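Local coordinates for hypothetical nigD-like protein (Bacteroides caccae, PDB 3QWN) that is of unproven function but probably acts as a NigD-like bacteriocin immunity protein that protects its producer, built from an OB-like domain and a beta sandwich, at residues A[26-31]-A[55-60]; A[135-138]-A[142-145]. All blocks are in the same frame, centred on the assembly; numbering follows the deposited sequence.

How the contacts relate
Contact 1 and contact 2 sit on opposite sides of the chain's centre, their centres about 32 Å apart, and belong to different domains: 26-31 with 55-60 to the N-terminal OB domain, 135-138 with 142-145 to the C-terminal beta sandwich domain. Contact 1 is buried and brings together two strands distant in sequence, by a leucine and a proline against a tyrosine. Contact 2 is local and only partly buried, a turn folding back on the strand that follows it. Its chemistry is mixed: a carboxylate-amide bond and two waters on one side, a phenylalanine-valine contact on the other. The two share no strand, and their nearest atoms stay about 15 Å apart.

Contact 1 (A[26-31]-A[55-60]); sequences QTLIPD and VMSNYE
Strands 26-30 and 55-60, whose axes come within 10.0 Å and run nearly perpendicular at 99°, face each other across the interior of the N-terminal OB domain, so that Leu28 and Tyr59 meet through side chains rather than backbone. This is the packing expected inside a closed, curled sheet such as the OB fold: strand 13-19 pairs with 25-30, and side chains from both it and strand 68-77 border the contact.

Leu28 and Tyr59 both leave the backbone toward the opposite strand. The leucine reaches across with CG anti to its nitrogen (chi1 -180°) and spreads its two methyls over the tyrosine. CD2 stands 3.7 Å from the centroid of the Tyr59 ring and 13° off the ring normal, a CH-pi contact over the face, while CD1 lies 3.8 Å from Tyr59 CG, at the root of the ring. A branched aliphatic suits this place because its fork spans the ring from CG to CZ. Leu28 CD1 also comes 4.0 Å from Ser57 OG, a small hydroxyl that suits this buried place because a hydrogen bond to Ser74 O satisfies it.

The tyrosine combines an apolar ring for the interior with a polar tip that needs a partner, and its hydroxyl hydrogen-bonds to Glu13 OE1. Pro30 crosses the Tyr59 side chain at about a right angle, and its CB touches Tyr59 OH at 3.3 Å.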
loop_
_atom_site.group_PDB
_atom_site.type_symbol
_atom_site.label_atom_id
_atom_site.label_comp_id
_atom_site.label_asym_id
_atom_site.label_seq_id
_atom_site.Cartn_x
_atom_site.Cartn_y
_atom_site.Cartn_z
ATOM N N GLN A 26 -10.071 16.673 8.705
ATOM C CA GLN A 26 -10.086 17.139 10.086
ATOM C C GLN A 26 -9.097 16.389 10.929
ATOM O O GLN A 26 -8.692 16.892 11.972
ATOM C CB GLN A 26 -11.496 16.985 10.701
ATOM C CG GLN A 26 -12.664 17.438 9.836
ATOM C CD GLN A 26 -13.069 18.889 9.993
ATOM O OE1 GLN A 26 -14.257 19.184 10.194
ATOM N NE2 GLN A 26 -12.126 19.835 9.814
ATOM N N THR A 27 -8.733 15.178 10.499
ATOM C CA THR A 27 -7.842 14.280 11.225
ATOM C C THR A 27 -6.849 13.596 10.313
ATOM O O THR A 27 -7.200 13.189 9.215
ATOM C CB THR A 27 -8.694 13.242 11.934
ATOM O OG1 THR A 27 -9.486 13.965 12.860
ATOM C CG2 THR A 27 -7.874 12.166 12.661
ATOM N N LEU A 28 -5.621 13.427 10.816
ATOM C CA LEU A 28 -4.523 12.747 10.160
ATOM C C LEU A 28 -3.986 11.754 11.177
ATOM O O LEU A 28 -3.770 12.113 12.324
ATOM C CB LEU A 28 -3.448 13.759 9.646
ATOM C CG LEU A 28 -2.282 13.123 8.944
ATOM C CD1 LEU A 28 -1.840 13.915 7.764
ATOM C CD2 LEU A 28 -1.177 12.838 9.889
ATOM N N ILE A 29 -3.851 10.492 10.795
ATOM C CA ILE A 29 -3.386 9.463 11.726
ATOM C C ILE A 29 -2.113 8.882 11.154
ATOM O O ILE A 29 -2.151 8.121 10.178
ATOM C CB ILE A 29 -4.425 8.374 12.099
ATOM C CG1 ILE A 29 -5.819 8.986 12.360
ATOM C CG2 ILE A 29 -3.925 7.570 13.298
ATOM C CD1 ILE A 29 -6.857 8.051 12.357
ATOM N N PRO A 30 -0.958 9.306 11.718
ATOM C CA PRO A 30 0.324 8.758 11.247
ATOM C C PRO A 30 0.412 7.271 11.553
ATOM O O PRO A 30 -0.296 6.782 12.422
ATOM C CB PRO A 30 1.373 9.547 12.050
ATOM C CG PRO A 30 0.644 10.652 12.724
ATOM C CD PRO A 30 -0.764 10.190 12.891
ATOM N N ASP A 31 1.264 6.547 10.841
ATOM C CA ASP A 31 1.417 5.120 11.115
ATOM C C ASP A 31 2.168 4.912 12.439
ATOM O O ASP A 31 1.814 4.036 13.227
ATOM C CB ASP A 31 2.151 4.455 9.941
ATOM C CG ASP A 31 1.261 3.947 8.817
ATOM O OD1 ASP A 31 0.047 4.281 8.814
ATOM O OD2 ASP A 31 1.768 3.187 7.962
ATOM N N VAL A 55 -3.959 7.277 2.528
ATOM C CA VAL A 55 -3.369 8.157 1.512
ATOM C C VAL A 55 -1.867 8.382 1.760
ATOM O O VAL A 55 -1.355 8.043 2.821
ATOM C CB VAL A 55 -4.117 9.560 1.514
ATOM C CG1 VAL A 55 -5.564 9.458 1.030
ATOM C CG2 VAL A 55 -4.050 10.244 2.885
HETATM N N MSE A 56 -1.190 9.033 0.788
HETATM C CA MSE A 56 0.185 9.548 0.877
HETATM C C MSE A 56 0.100 11.057 1.239
HETATM O O MSE A 56 -0.761 11.795 0.736
HETATM C CB MSE A 56 0.983 9.328 -0.422
HETATM C CG MSE A 56 1.141 7.844 -0.764
HETATM SE SE MSE A 56 1.943 6.794 0.702
HETATM C CE MSE A 56 3.675 7.679 0.778
ATOM N N SER A 57 0.960 11.513 2.134
ATOM C CA SER A 57 0.882 12.914 2.524
ATOM C C SER A 57 2.210 13.478 2.939
ATOM O O SER A 57 3.011 12.816 3.607
ATOM C CB SER A 57 -0.103 13.074 3.689
ATOM O OG SER A 57 -0.310 14.411 4.105
ATOM N N ASN A 58 2.385 14.754 2.616
ATOM C CA ASN A 58 3.429 15.608 3.131
ATOM C C ASN A 58 2.731 16.491 4.164
ATOM O O ASN A 58 1.812 17.252 3.837
ATOM C CB ASN A 58 4.154 16.426 2.065
ATOM C CG ASN A 58 5.273 17.261 2.645
ATOM O OD1 ASN A 58 5.113 18.430 2.907
ATOM N ND2 ASN A 58 6.387 16.660 2.965
ATOM N N TYR A 59 3.125 16.348 5.417
ATOM C CA TYR A 59 2.518 17.102 6.499
ATOM C C TYR A 59 3.565 17.355 7.553
ATOM O O TYR A 59 4.564 16.633 7.623
ATOM C CB TYR A 59 1.312 16.298 7.100
ATOM C CG TYR A 59 1.733 15.143 7.978
ATOM C CD1 TYR A 59 2.114 13.919 7.426
ATOM C CD2 TYR A 59 1.802 15.282 9.360
ATOM C CE1 TYR A 59 2.502 12.845 8.233
ATOM C CE2 TYR A 59 2.215 14.223 10.178
ATOM C CZ TYR A 59 2.559 13.004 9.613
ATOM O OH TYR A 59 2.962 11.954 10.415
ATOM N N GLU A 60 3.278 18.288 8.458
ATOM C CA GLU A 60 4.162 18.466 9.594
ATOM C C GLU A 60 3.333 18.564 10.870
ATOM O O GLU A 60 2.170 18.959 10.841
ATOM C CB GLU A 60 5.127 19.650 9.415
ATOM C CG GLU A 60 4.606 21.038 9.720
ATOM C CD GLU A 60 5.716 22.069 9.688
ATOM O OE1 GLU A 60 6.889 21.703 9.935
ATOM O OE2 GLU A 60 5.402 23.257 9.441
#

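Contact 2 (A[135-138]-A[142-145]); sequences SEFE and TVNM
The side chains of Glu136 and Thr142 run alongside each other where the chain makes a brief, loosely bonded helical turn between strands 127-133 and 142-150. From its backbone Glu136 goes first through CB, which packs 3.9 Å from Thr142 CB. With chi1 at -61°, CG stands beside the backbone nitrogen, and the extended chain then carries the carboxylate along the threonine toward Asn144. There the two oxygens part. Glu136 OE1 faces Thr142, 3.8 Å from its CG2 methyl, and receives a hydrogen bond from water 2, which also donates to Thr142 OG1. Glu136 OE2 accepts a bond from Asn144 ND2 at 3.1 Å, with an N-H...O angle of 153°. The amide comes from above the carboxylate plane, 65° out of it, and the two flat groups are turned against each other. Glutamate suits this place by its length, which lets the carboxylate bond Asn144 directly and reach the Thr142 hydroxyl through water 2.

The threonine hydroxyl has its stronger partner in Asn140. Asn144 ND2 has a further, weak bond to Asp133, so the amide links the turn to the strand before it.

Water 1 joins the backbones, accepting from Glu136 N and donating to Thr142 O at 2.6 Å. That carbonyl also lies at the edge of the Phe137 ring, near its plane. Phe137 and Val143 extend in the same direction, with Phe137 CD1 3.6 Å from Val143 CG2; an aromatic and a branched aliphatic suit this apolar side, where Phe137 also touches Ile181 of strand 181-190, the parallel neighbour of 142-150 in the sheet. Strands 127-133 and 142-150 are antiparallel neighbours in one sheet, so the whole is a beta hairpin whose connection contains a helical turn, within the C-terminal beta sandwich domain.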
loop_
_atom_site.group_PDB
_atom_site.type_symbol
_atom_site.label_atom_id
_atom_site.label_comp_id
_atom_site.label_asym_id
_atom_site.label_seq_id
_atom_site.Cartn_x
_atom_site.Cartn_y
_atom_site.Cartn_z
ATOM N N SER A 135 -3.075 -21.980 -0.291
ATOM C CA SER A 135 -2.825 -23.433 -0.271
ATOM C C SER A 135 -2.087 -23.919 0.998
ATOM O O SER A 135 -2.290 -25.061 1.419
ATOM C CB SER A 135 -2.053 -23.866 -1.513
ATOM O OG SER A 135 -0.778 -23.252 -1.592
ATOM N N GLU A 136 -1.249 -23.063 1.601
ATOM C CA GLU A 136 -0.484 -23.394 2.805
ATOM C C GLU A 136 -1.071 -22.738 4.062
ATOM O O GLU A 136 -0.506 -22.926 5.141
ATOM C CB GLU A 136 0.983 -22.937 2.675
ATOM C CG GLU A 136 1.824 -23.529 1.558
ATOM C CD GLU A 136 3.124 -22.765 1.335
ATOM O OE1 GLU A 136 3.911 -22.608 2.300
ATOM O OE2 GLU A 136 3.353 -22.317 0.189
ATOM N N PHE A 137 -2.162 -21.950 3.938
ATOM C CA PHE A 137 -2.736 -21.214 5.070
ATOM C C PHE A 137 -3.229 -22.100 6.218
ATOM O O PHE A 137 -3.045 -21.715 7.375
ATOM C CB PHE A 137 -3.861 -20.291 4.632
ATOM C CG PHE A 137 -4.254 -19.272 5.679
ATOM C CD1 PHE A 137 -3.391 -18.249 6.034
ATOM C CD2 PHE A 137 -5.500 -19.324 6.294
ATOM C CE1 PHE A 137 -3.760 -17.299 6.994
ATOM C CE2 PHE A 137 -5.871 -18.369 7.251
ATOM C CZ PHE A 137 -4.997 -17.366 7.595
ATOM N N GLU A 138 -3.857 -23.263 5.918
ATOM C CA GLU A 138 -4.327 -24.179 6.959
ATOM C C GLU A 138 -3.146 -24.994 7.495
ATOM O O GLU A 138 -3.127 -25.333 8.680
ATOM C CB GLU A 138 -5.438 -25.087 6.427
ATOM N N THR A 142 0.704 -19.602 6.188
ATOM C CA THR A 142 1.376 -18.857 5.126
ATOM C C THR A 142 0.358 -18.319 4.118
ATOM O O THR A 142 -0.484 -19.072 3.618
ATOM C CB THR A 142 2.439 -19.726 4.443
ATOM O OG1 THR A 142 3.378 -20.177 5.426
ATOM C CG2 THR A 142 3.163 -19.001 3.311
ATOM N N VAL A 143 0.454 -17.003 3.832
ATOM C CA VAL A 143 -0.330 -16.297 2.822
ATOM C C VAL A 143 0.634 -15.956 1.679
ATOM O O VAL A 143 1.566 -15.162 1.873
ATOM C CB VAL A 143 -1.036 -15.027 3.372
ATOM C CG1 VAL A 143 -1.759 -14.279 2.261
ATOM C CG2 VAL A 143 -1.986 -15.364 4.514
ATOM N N ASN A 144 0.430 -16.578 0.511
ATOM C CA ASN A 144 1.263 -16.300 -0.651
ATOM C C ASN A 144 0.641 -15.181 -1.457
ATOM O O ASN A 144 -0.544 -15.231 -1.779
ATOM C CB ASN A 144 1.479 -17.543 -1.493
ATOM C CG ASN A 144 2.392 -18.534 -0.830
ATOM O OD1 ASN A 144 3.577 -18.289 -0.646
ATOM N ND2 ASN A 144 1.851 -19.674 -0.433
HETATM N N MSE A 145 1.436 -14.131 -1.729
HETATM C CA MSE A 145 0.999 -12.958 -2.481
HETATM C C MSE A 145 1.885 -12.724 -3.677
HETATM O O MSE A 145 3.103 -12.746 -3.561
HETATM C CB MSE A 145 0.994 -11.716 -1.599
HETATM C CG MSE A 145 -0.007 -11.768 -0.477
HETATM SE SE MSE A 145 -0.134 -10.043 0.357
HETATM C CE MSE A 145 -1.314 -10.534 1.827
HETATM O O HOH W 1 -0.288 -20.206 1.331
HETATM O O HOH W 2 6.023 -21.756 4.331
#